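Local coordinates for protein cleavage stimulation factor 77 (Encephalitozoon cuniculi, PDB 2UY1) that is probably an mRNA-binding scaffold of the nuclear machinery that cleaves and polyadenylates pre-mRNA 3' ends, built as a superhelix of HAT repeats, at residues 18-23 and 34-39; 76-81 and 198-203; 388-393 and 404-409. One frame throughout, in Å; residues are numbered along the deposited sequence.

Contact 1: 18-23 and 34-39; sequences MEHARR and ESLFGR
Leu36, on helix 30-40, reaches across to His20 and Ala21 on helix 14-26, and the contact follows from how its chain forks. From CB the side chain heads toward helix 14-26; CG lies anti to the backbone N (chi1 177°) and carries both methyls forward while itself staying short of the other segment. The two branches then part company. One settles obliquely against the imidazole of His20: Leu36 CD1 lies 3.4 Å from His20 CD2 and 4.1 Å from His20 CG. The same methyl also passes near the backbone, 4.1 Å from Ala21 N. Leu36 CD2 turns to the small side chain, lying 3.8 Å from Ala21 CB, where the short methyl lets the helices come together: the CA atoms of Ala21 and Leu36 are 7.1 Å apart. The side chains of His20 and Leu36 lie alongside, pointing opposite ways, the partly exposed histidine forming the outer border of a patch whose leucine and alanine are buried. No hydrogen bond crosses the contact, so the touch is one of van der Waals packing. Helix 47-57 packs alongside, Met18 resting on its Leu49 and Leu52 and Phe37 meeting Tyr53 edge-to-face. Two successive helices running in broadly opposite directions, with a third against both, are characteristic of the alpha-helical hairpins from which HAT repeat superhelices are assembled.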
loop_
_atom_site.group_PDB
_atom_site.type_symbol
_atom_site.label_atom_id
_atom_site.label_comp_id
_atom_site.label_asym_id
_atom_site.label_seq_id
_atom_site.Cartn_x
_atom_site.Cartn_y
_atom_site.Cartn_z
ATOM N N MET B 18 0.406 -23.592 -44.478
ATOM C CA MET B 18 -0.364 -24.825 -44.545
ATOM C C MET B 18 -1.550 -24.756 -45.512
ATOM O O MET B 18 -1.725 -25.615 -46.393
ATOM C CB MET B 18 -0.862 -25.131 -43.128
ATOM C CG MET B 18 -1.420 -26.484 -42.926
ATOM S SD MET B 18 -0.401 -27.801 -43.608
ATOM C CE MET B 18 -1.497 -29.129 -43.128
ATOM N N GLU B 19 -2.349 -23.713 -45.342
ATOM C CA GLU B 19 -3.553 -23.486 -46.125
ATOM C C GLU B 19 -3.229 -23.153 -47.575
ATOM O O GLU B 19 -3.937 -23.601 -48.444
ATOM C CB GLU B 19 -4.421 -22.407 -45.466
ATOM C CG GLU B 19 -5.413 -22.961 -44.396
ATOM C CD GLU B 19 -5.864 -21.918 -43.341
ATOM O OE1 GLU B 19 -6.389 -22.344 -42.253
ATOM O OE2 GLU B 19 -5.690 -20.680 -43.589
ATOM N N HIS B 20 -2.162 -22.387 -47.810
ATOM C CA HIS B 20 -1.630 -22.110 -49.161
ATOM C C HIS B 20 -1.167 -23.396 -49.848
ATOM O O HIS B 20 -1.602 -23.696 -50.993
ATOM C CB HIS B 20 -0.497 -21.082 -49.073
ATOM C CG HIS B 20 0.084 -20.687 -50.403
ATOM N ND1 HIS B 20 -0.692 -20.373 -51.497
ATOM C CD2 HIS B 20 1.367 -20.514 -50.795
ATOM C CE1 HIS B 20 0.090 -20.044 -52.509
ATOM N NE2 HIS B 20 1.344 -20.146 -52.118
ATOM N N ALA B 21 -0.352 -24.184 -49.126
ATOM C CA ALA B 21 0.110 -25.511 -49.575
ATOM C C ALA B 21 -1.025 -26.445 -49.976
ATOM O O ALA B 21 -0.956 -27.104 -51.027
ATOM C CB ALA B 21 1.069 -26.201 -48.514
ATOM N N ARG B 22 -2.076 -26.465 -49.169
ATOM C CA ARG B 22 -3.225 -27.336 -49.432
ATOM C C ARG B 22 -4.028 -26.869 -50.678
ATOM O O ARG B 22 -4.397 -27.697 -51.523
ATOM C CB ARG B 22 -4.098 -27.436 -48.199
ATOM C CG ARG B 22 -5.186 -28.472 -48.261
ATOM C CD ARG B 22 -6.031 -28.449 -46.970
ATOM N NE ARG B 22 -5.476 -29.126 -45.772
ATOM C CZ ARG B 22 -5.049 -30.401 -45.701
ATOM N NH1 ARG B 22 -4.999 -31.205 -46.778
ATOM N NH2 ARG B 22 -4.614 -30.866 -44.533
ATOM N N ARG B 23 -4.284 -25.555 -50.778
ATOM C CA ARG B 23 -4.824 -24.934 -52.016
ATOM C C ARG B 23 -4.035 -25.266 -53.297
ATOM O O ARG B 23 -4.642 -25.691 -54.325
ATOM C CB ARG B 23 -4.889 -23.405 -51.887
ATOM C CG ARG B 23 -6.113 -22.811 -51.208
ATOM C CD ARG B 23 -6.002 -21.273 -51.071
ATOM N NE ARG B 23 -5.528 -20.862 -49.738
ATOM C CZ ARG B 23 -4.513 -20.032 -49.520
ATOM N NH1 ARG B 23 -3.867 -19.471 -50.534
ATOM N NH2 ARG B 23 -4.142 -19.748 -48.280
ATOM N N GLU B 34 5.992 -27.364 -55.091
ATOM C CA GLU B 34 7.367 -27.888 -54.966
ATOM C C GLU B 34 8.380 -26.827 -54.555
ATOM O O GLU B 34 9.330 -27.167 -53.827
ATOM C CB GLU B 34 7.831 -28.617 -56.236
ATOM C CG GLU B 34 7.226 -30.017 -56.380
ATOM C CD GLU B 34 8.026 -30.947 -57.296
ATOM O OE1 GLU B 34 9.201 -30.648 -57.629
ATOM O OE2 GLU B 34 7.469 -31.991 -57.679
ATOM N N SER B 35 8.195 -25.575 -55.028
ATOM C CA SER B 35 8.965 -24.390 -54.544
ATOM C C SER B 35 8.617 -24.048 -53.083
ATOM O O SER B 35 9.463 -23.520 -52.339
ATOM C CB SER B 35 8.691 -23.133 -55.397
ATOM O OG SER B 35 8.587 -23.400 -56.799
ATOM N N LEU B 36 7.355 -24.310 -52.703
ATOM C CA LEU B 36 6.852 -23.962 -51.374
ATOM C C LEU B 36 7.507 -24.852 -50.320
ATOM O O LEU B 36 7.992 -24.365 -49.301
ATOM C CB LEU B 36 5.334 -24.103 -51.287
ATOM C CG LEU B 36 4.770 -23.809 -49.869
ATOM C CD1 LEU B 36 3.481 -22.996 -49.889
ATOM C CD2 LEU B 36 4.620 -25.063 -48.978
ATOM N N PHE B 37 7.467 -26.161 -50.578
ATOM C CA PHE B 37 8.147 -27.146 -49.768
ATOM C C PHE B 37 9.655 -26.881 -49.771
ATOM O O PHE B 37 10.286 -26.773 -48.706
ATOM C CB PHE B 37 7.836 -28.546 -50.284
ATOM C CG PHE B 37 6.485 -29.092 -49.842
ATOM C CD1 PHE B 37 6.006 -28.883 -48.551
ATOM C CD2 PHE B 37 5.702 -29.846 -50.728
ATOM C CE1 PHE B 37 4.783 -29.405 -48.164
ATOM C CE2 PHE B 37 4.465 -30.367 -50.340
ATOM C CZ PHE B 37 4.018 -30.153 -49.055
ATOM N N GLY B 38 10.218 -26.731 -50.968
ATOM C CA GLY B 38 11.589 -26.264 -51.152
ATOM C C GLY B 38 12.008 -25.192 -50.177
ATOM O O GLY B 38 13.050 -25.316 -49.522
ATOM N N ARG B 39 11.193 -24.148 -50.063
ATOM C CA ARG B 39 11.447 -23.015 -49.141
ATOM C C ARG B 39 11.038 -23.222 -47.669
ATOM O O ARG B 39 11.696 -22.685 -46.777
ATOM C CB ARG B 39 10.776 -21.728 -49.662
ATOM C CG ARG B 39 11.425 -21.147 -50.938
ATOM C CD ARG B 39 10.583 -20.016 -51.587
ATOM N NE ARG B 39 10.767 -18.725 -50.917
ATOM C CZ ARG B 39 10.009 -17.634 -51.094
ATOM N NH1 ARG B 39 8.972 -17.624 -51.937
ATOM N NH2 ARG B 39 10.304 -16.532 -50.412
#

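Contact 2: 76-81 and 198-203; sequences GQFENY and MHFIHN
In this long-range contact of the HAT superhelix, the ring of Phe200 packs against Phe78 and Tyr81 and against the backbone of Gln77 and the CB of Asn80, bringing helix 193-208 against the type I beta turn from Phe78 to Tyr81. Segment 76-81 lies on helix 69-78, more than a hundred residues away, so the contact joins parts far apart in sequence. The Phe200 ring points at the turn, its CG anti to the backbone N (chi1 165°), and is received from several directions. Over one face lie Asn80 C and Tyr81 N. Asn80 CB is 4.0 Å from Phe200 CD2. At the ring's edge, in its plane, Phe78 CD1 approaches Phe200 CE1 at 3.9 Å, the two side chains crossing at about a right angle. Gln77 O lies 3.3 Å from Phe200 CD1, while the amide NE2 of Gln77 bonds to Trp42 O and Ser44 O. Trp82, just beyond the turn, adds an edge-to-face ring, and Arg197 NH1 hydrogen-bonds to Asn80 O, a polar complement to a contact that has no hydrogen bond between its own segments. The Tyr81 ring is inclined at 52° to that of Phe200, and the tightest touch there is Tyr81 CB against Phe200 CZ, at 3.3 Å.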
loop_
_atom_site.group_PDB
_atom_site.type_symbol
_atom_site.label_atom_id
_atom_site.label_comp_id
_atom_site.label_asym_id
_atom_site.label_seq_id
_atom_site.Cartn_x
_atom_site.Cartn_y
_atom_site.Cartn_z
ATOM N N GLY B 76 13.239 -37.445 -38.925
ATOM C CA GLY B 76 14.398 -36.568 -38.642
ATOM C C GLY B 76 13.905 -35.343 -37.879
ATOM O O GLY B 76 14.546 -34.882 -36.936
ATOM N N GLN B 77 12.732 -34.848 -38.282
ATOM C CA GLN B 77 12.137 -33.643 -37.701
ATOM C C GLN B 77 11.310 -33.902 -36.444
ATOM O O GLN B 77 11.449 -33.167 -35.465
ATOM C CB GLN B 77 11.258 -32.923 -38.717
ATOM C CG GLN B 77 11.082 -31.459 -38.372
ATOM C CD GLN B 77 12.089 -30.578 -39.070
ATOM O OE1 GLN B 77 13.192 -31.020 -39.403
ATOM N NE2 GLN B 77 11.696 -29.339 -39.351
ATOM N N PHE B 78 10.464 -34.948 -36.475
ATOM C CA PHE B 78 9.494 -35.184 -35.434
ATOM C C PHE B 78 9.717 -36.420 -34.553
ATOM O O PHE B 78 8.769 -36.891 -33.931
ATOM C CB PHE B 78 8.080 -35.191 -36.024
ATOM C CG PHE B 78 7.693 -33.884 -36.693
ATOM C CD1 PHE B 78 7.091 -32.849 -35.954
ATOM C CD2 PHE B 78 7.939 -33.681 -38.040
ATOM C CE1 PHE B 78 6.727 -31.651 -36.550
ATOM C CE2 PHE B 78 7.569 -32.493 -38.639
ATOM C CZ PHE B 78 6.975 -31.460 -37.869
ATOM N N GLU B 79 10.939 -36.948 -34.485
ATOM C CA GLU B 79 11.211 -38.171 -33.686
ATOM C C GLU B 79 11.033 -37.963 -32.163
ATOM O O GLU B 79 10.759 -38.907 -31.419
ATOM C CB GLU B 79 12.612 -38.755 -33.971
ATOM C CG GLU B 79 13.804 -37.852 -33.523
ATOM C CD GLU B 79 15.149 -38.416 -33.899
ATOM O OE1 GLU B 79 16.081 -37.624 -34.217
ATOM O OE2 GLU B 79 15.281 -39.662 -33.888
ATOM N N ASN B 80 11.216 -36.730 -31.706
ATOM C CA ASN B 80 11.146 -36.430 -30.267
ATOM C C ASN B 80 9.739 -36.017 -29.844
ATOM O O ASN B 80 9.511 -35.754 -28.659
ATOM C CB ASN B 80 12.147 -35.317 -29.928
ATOM C CG ASN B 80 13.547 -35.832 -29.729
ATOM O OD1 ASN B 80 13.831 -36.478 -28.724
ATOM N ND2 ASN B 80 14.445 -35.522 -30.658
ATOM N N TYR B 81 8.819 -35.960 -30.822
ATOM C CA TYR B 81 7.453 -35.439 -30.654
ATOM C C TYR B 81 6.493 -36.380 -29.965
ATOM O O TYR B 81 6.410 -37.571 -30.313
ATOM C CB TYR B 81 6.890 -35.059 -32.018
ATOM C CG TYR B 81 5.550 -34.353 -32.070
ATOM C CD1 TYR B 81 5.175 -33.379 -31.134
ATOM C CD2 TYR B 81 4.684 -34.617 -33.121
ATOM C CE1 TYR B 81 3.940 -32.736 -31.227
ATOM C CE2 TYR B 81 3.489 -33.980 -33.225
ATOM C CZ TYR B 81 3.118 -33.041 -32.290
ATOM O OH TYR B 81 1.908 -32.439 -32.483
ATOM N N MET B 198 16.016 -30.842 -27.208
ATOM C CA MET B 198 15.687 -29.478 -26.738
ATOM C C MET B 198 15.444 -28.517 -27.922
ATOM O O MET B 198 14.605 -27.598 -27.849
ATOM C CB MET B 198 16.832 -28.938 -25.850
ATOM C CG MET B 198 16.916 -29.549 -24.412
ATOM S SD MET B 198 15.313 -29.819 -23.627
ATOM C CE MET B 198 14.652 -28.136 -23.555
ATOM N N HIS B 199 16.192 -28.720 -29.005
ATOM C CA HIS B 199 15.982 -27.948 -30.236
ATOM C C HIS B 199 14.568 -28.182 -30.740
ATOM O O HIS B 199 13.853 -27.226 -30.988
ATOM C CB HIS B 199 17.005 -28.317 -31.301
ATOM C CG HIS B 199 18.384 -27.771 -31.036
ATOM N ND1 HIS B 199 18.637 -26.429 -30.866
ATOM C CD2 HIS B 199 19.590 -28.385 -30.978
ATOM C CE1 HIS B 199 19.932 -26.237 -30.694
ATOM N NE2 HIS B 199 20.536 -27.412 -30.757
ATOM N N PHE B 200 14.144 -29.449 -30.819
ATOM C CA PHE B 200 12.804 -29.783 -31.312
ATOM C C PHE B 200 11.746 -29.076 -30.490
ATOM O O PHE B 200 10.819 -28.474 -31.043
ATOM C CB PHE B 200 12.516 -31.300 -31.295
ATOM C CG PHE B 200 11.071 -31.609 -31.437
ATOM C CD1 PHE B 200 10.483 -31.656 -32.697
ATOM C CD2 PHE B 200 10.278 -31.772 -30.330
ATOM C CE1 PHE B 200 9.136 -31.888 -32.824
ATOM C CE2 PHE B 200 8.903 -32.013 -30.445
ATOM C CZ PHE B 200 8.340 -32.084 -31.682
ATOM N N ILE B 201 11.857 -29.206 -29.163
ATOM C CA ILE B 201 10.857 -28.650 -28.249
ATOM C C ILE B 201 10.739 -27.137 -28.450
ATOM O O ILE B 201 9.638 -26.645 -28.625
ATOM C CB ILE B 201 11.140 -29.099 -26.747
ATOM C CG1 ILE B 201 10.770 -30.595 -26.571
ATOM C CG2 ILE B 201 10.458 -28.205 -25.730
ATOM C CD1 ILE B 201 10.934 -31.168 -25.139
ATOM N N HIS B 202 11.861 -26.410 -28.465
ATOM C CA HIS B 202 11.844 -24.945 -28.638
ATOM C C HIS B 202 11.322 -24.524 -30.036
ATOM O O HIS B 202 10.545 -23.576 -30.161
ATOM C CB HIS B 202 13.243 -24.342 -28.450
ATOM C CG HIS B 202 13.699 -24.267 -27.020
ATOM N ND1 HIS B 202 14.496 -25.235 -26.436
ATOM C CD2 HIS B 202 13.480 -23.330 -26.063
ATOM C CE1 HIS B 202 14.711 -24.922 -25.165
ATOM N NE2 HIS B 202 14.117 -23.764 -24.917
ATOM N N ASN B 203 11.736 -25.229 -31.081
ATOM C CA ASN B 203 11.228 -24.916 -32.431
ATOM C C ASN B 203 9.755 -25.218 -32.584
ATOM O O ASN B 203 9.012 -24.412 -33.155
ATOM C CB ASN B 203 12.005 -25.673 -33.489
ATOM C CG ASN B 203 13.295 -25.018 -33.817
ATOM O OD1 ASN B 203 14.368 -25.575 -33.567
ATOM N ND2 ASN B 203 13.221 -23.810 -34.354
#

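Contact 3: 388-393 and 404-409; sequences DSMIEY and RELVDQ
Ile391 and Met390 of helix 384-397 meet Leu406 and Val407 of helix 400-415, and all four are buried. The two segments run nearly antiparallel, at 160°, with their axes approaching to 9.6 Å, as in the antiparallel helix pairs of HAT-repeat proteins.

Contacts between apolar side chains come first. Leu406, whose side chain starts toward the other helix, packs against Met390 and Ile391: its CB lies 3.9 Å from Ile391 CG1, and its CD1 lies 4.0 Å from Met390 CG. Isoleucine works with both of its branches. With CG1 placed beside the backbone N (chi1 -74°), the ethyl arm runs along Leu406 in the opposite sense, while Ile391 CG2 is left to meet the neighbouring residue, 4.2 Å from Val407 CG2. Methionine presents the start of its chain, CG, to the leucine; beyond it the chain bends at two successive torsions, and the side chain also packs on Phe361 of helix 354-367 and Phe377 of helix 370-379.

Contacts of methyls with backbone form a second group. Leu406 CD1 sits 4.0 Å from Met390 O, and Ile391 CD1 sits 3.9 Å from Leu406 O, so each helix lays a methyl against a carbonyl oxygen of the other.

Polar groups work at the margins. Asp388 OD1 makes a salt bridge to Lys410, just past segment 404-409. Asp408 pairs with a basic side chain of a neighbouring subunit, on which Val407 also packs.

No hydrogen bond links segments 388-393 and 404-409, which cohere through complementary hydrocarbon surfaces; the Asp388-Lys410 bridge adds a charged tie between the helices, and Asp408 probably contributes to the subunit interface.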
loop_
_atom_site.group_PDB
_atom_site.type_symbol
_atom_site.label_atom_id
_atom_site.label_comp_id
_atom_site.label_asym_id
_atom_site.label_seq_id
_atom_site.Cartn_x
_atom_site.Cartn_y
_atom_site.Cartn_z
ATOM N N ASP B 388 2.764 12.442 4.711
ATOM C CA ASP B 388 3.003 11.376 5.688
ATOM C C ASP B 388 4.473 10.955 5.894
ATOM O O ASP B 388 4.870 10.636 7.049
ATOM C CB ASP B 388 2.227 10.143 5.366
ATOM C CG ASP B 388 0.740 10.386 5.349
ATOM O OD1 ASP B 388 0.297 11.417 5.871
ATOM O OD2 ASP B 388 0.022 9.511 4.857
ATOM N N SER B 389 5.284 10.953 4.842
ATOM C CA SER B 389 6.756 10.689 5.009
ATOM C C SER B 389 7.447 11.770 5.783
ATOM O O SER B 389 8.257 11.476 6.696
ATOM C CB SER B 389 7.434 10.485 3.639
ATOM O OG SER B 389 6.687 9.506 2.918
ATOM N N MET B 390 7.118 13.025 5.488
ATOM C CA MET B 390 7.705 14.154 6.215
ATOM C C MET B 390 7.243 14.198 7.681
ATOM O O MET B 390 8.014 14.480 8.573
ATOM C CB MET B 390 7.409 15.486 5.459
ATOM C CG MET B 390 8.055 16.744 6.007
ATOM S SD MET B 390 9.873 16.721 5.733
ATOM C CE MET B 390 10.402 15.949 7.188
ATOM N N ILE B 391 5.966 13.945 7.941
ATOM C CA ILE B 391 5.442 13.878 9.331
ATOM C C ILE B 391 6.126 12.745 10.106
ATOM O O ILE B 391 6.457 12.901 11.296
ATOM C CB ILE B 391 3.836 13.699 9.333
ATOM C CG1 ILE B 391 3.152 15.037 8.936
ATOM C CG2 ILE B 391 3.315 13.147 10.749
ATOM C CD1 ILE B 391 1.668 14.924 8.361
ATOM N N GLU B 392 6.296 11.592 9.484
ATOM C CA GLU B 392 6.923 10.442 10.165
ATOM C C GLU B 392 8.412 10.699 10.448
ATOM O O GLU B 392 8.913 10.465 11.570
ATOM C CB GLU B 392 6.799 9.146 9.350
ATOM C CG GLU B 392 7.556 7.849 9.970
ATOM C CD GLU B 392 6.847 7.191 11.173
ATOM O OE1 GLU B 392 5.937 7.803 11.790
ATOM O OE2 GLU B 392 7.183 6.037 11.538
ATOM N N TYR B 393 9.099 11.205 9.441
ATOM C CA TYR B 393 10.517 11.727 9.652
ATOM C C TYR B 393 10.735 12.748 10.804
ATOM O O TYR B 393 11.620 12.575 11.646
ATOM C CB TYR B 393 11.009 12.317 8.345
ATOM C CG TYR B 393 12.504 12.652 8.350
ATOM C CD1 TYR B 393 13.437 11.716 7.925
ATOM C CD2 TYR B 393 12.954 13.872 8.794
ATOM C CE1 TYR B 393 14.798 12.029 7.868
ATOM C CE2 TYR B 393 14.331 14.198 8.767
ATOM C CZ TYR B 393 15.216 13.276 8.307
ATOM O OH TYR B 393 16.556 13.550 8.286
ATOM N N ARG B 404 3.978 18.929 15.176
ATOM C CA ARG B 404 2.607 19.404 15.443
ATOM C C ARG B 404 2.159 20.378 14.372
ATOM O O ARG B 404 0.999 20.340 13.908
ATOM C CB ARG B 404 2.479 20.047 16.824
ATOM C CG ARG B 404 2.285 19.099 17.977
ATOM C CD ARG B 404 1.952 19.834 19.309
ATOM N NE ARG B 404 1.465 18.863 20.294
ATOM C CZ ARG B 404 0.200 18.494 20.370
ATOM N NH1 ARG B 404 -0.666 19.060 19.553
ATOM N NH2 ARG B 404 -0.191 17.617 21.267
ATOM N N GLU B 405 3.086 21.237 13.922
ATOM C CA GLU B 405 2.854 22.193 12.820
ATOM C C GLU B 405 2.624 21.488 11.473
ATOM O O GLU B 405 1.693 21.810 10.752
ATOM C CB GLU B 405 3.997 23.192 12.688
ATOM C CG GLU B 405 3.949 24.399 13.698
ATOM C CD GLU B 405 5.273 25.187 13.789
ATOM O OE1 GLU B 405 6.240 24.919 13.044
ATOM O OE2 GLU B 405 5.363 26.061 14.636
ATOM N N LEU B 406 3.434 20.499 11.130
ATOM C CA LEU B 406 3.194 19.691 9.920
ATOM C C LEU B 406 1.855 18.900 9.911
ATOM O O LEU B 406 1.247 18.765 8.851
ATOM C CB LEU B 406 4.316 18.680 9.721
ATOM C CG LEU B 406 5.705 19.240 9.465
ATOM C CD1 LEU B 406 6.721 18.099 9.528
ATOM C CD2 LEU B 406 5.714 19.912 8.079
ATOM N N VAL B 407 1.468 18.301 11.025
ATOM C CA VAL B 407 0.097 17.798 11.221
ATOM C C VAL B 407 -0.983 18.898 11.014
ATOM O O VAL B 407 -1.910 18.710 10.253
ATOM C CB VAL B 407 -0.099 17.117 12.604
ATOM C CG1 VAL B 407 -1.586 16.661 12.736
ATOM C CG2 VAL B 407 0.891 15.918 12.771
ATOM N N ASP B 408 -0.838 20.059 11.642
ATOM C CA ASP B 408 -1.824 21.156 11.429
ATOM C C ASP B 408 -1.897 21.428 9.948
ATOM O O ASP B 408 -3.002 21.540 9.354
ATOM C CB ASP B 408 -1.415 22.497 12.044
ATOM C CG ASP B 408 -1.554 22.560 13.537
ATOM O OD1 ASP B 408 -2.353 21.783 14.083
ATOM O OD2 ASP B 408 -0.832 23.404 14.158
ATOM N N GLN B 409 -0.727 21.629 9.354
ATOM C CA GLN B 409 -0.610 21.879 7.887
ATOM C C GLN B 409 -1.217 20.824 6.948
ATOM O O GLN B 409 -1.859 21.177 5.990
ATOM C CB GLN B 409 0.848 22.156 7.478
ATOM C CG GLN B 409 1.398 23.582 7.785
ATOM C CD GLN B 409 2.957 23.579 7.813
ATOM O OE1 GLN B 409 3.566 22.999 6.950
ATOM N NE2 GLN B 409 3.572 24.212 8.821
#

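How the contacts relate
The three contacts follow one another along the chain and all belong to the Suf homology region, but none touches another. Contacts 1 and 2 share one side of the molecule, their centres 21 Å apart and their nearest atoms about 10 Å apart; helix 47-57 packs against both. Contact 3 lies on the other side of the chain's centre, its own centre 73 Å from that of contact 1 and 64 Å from that of contact 2. Contacts 1 and 3 are local, each joining successive helices, whereas contact 2 bridges 116 intervening residues. The elongated all-helical array here includes both packing of successive helices and a contact between helices far apart in sequence, and contact 3 also borders the partner subunit.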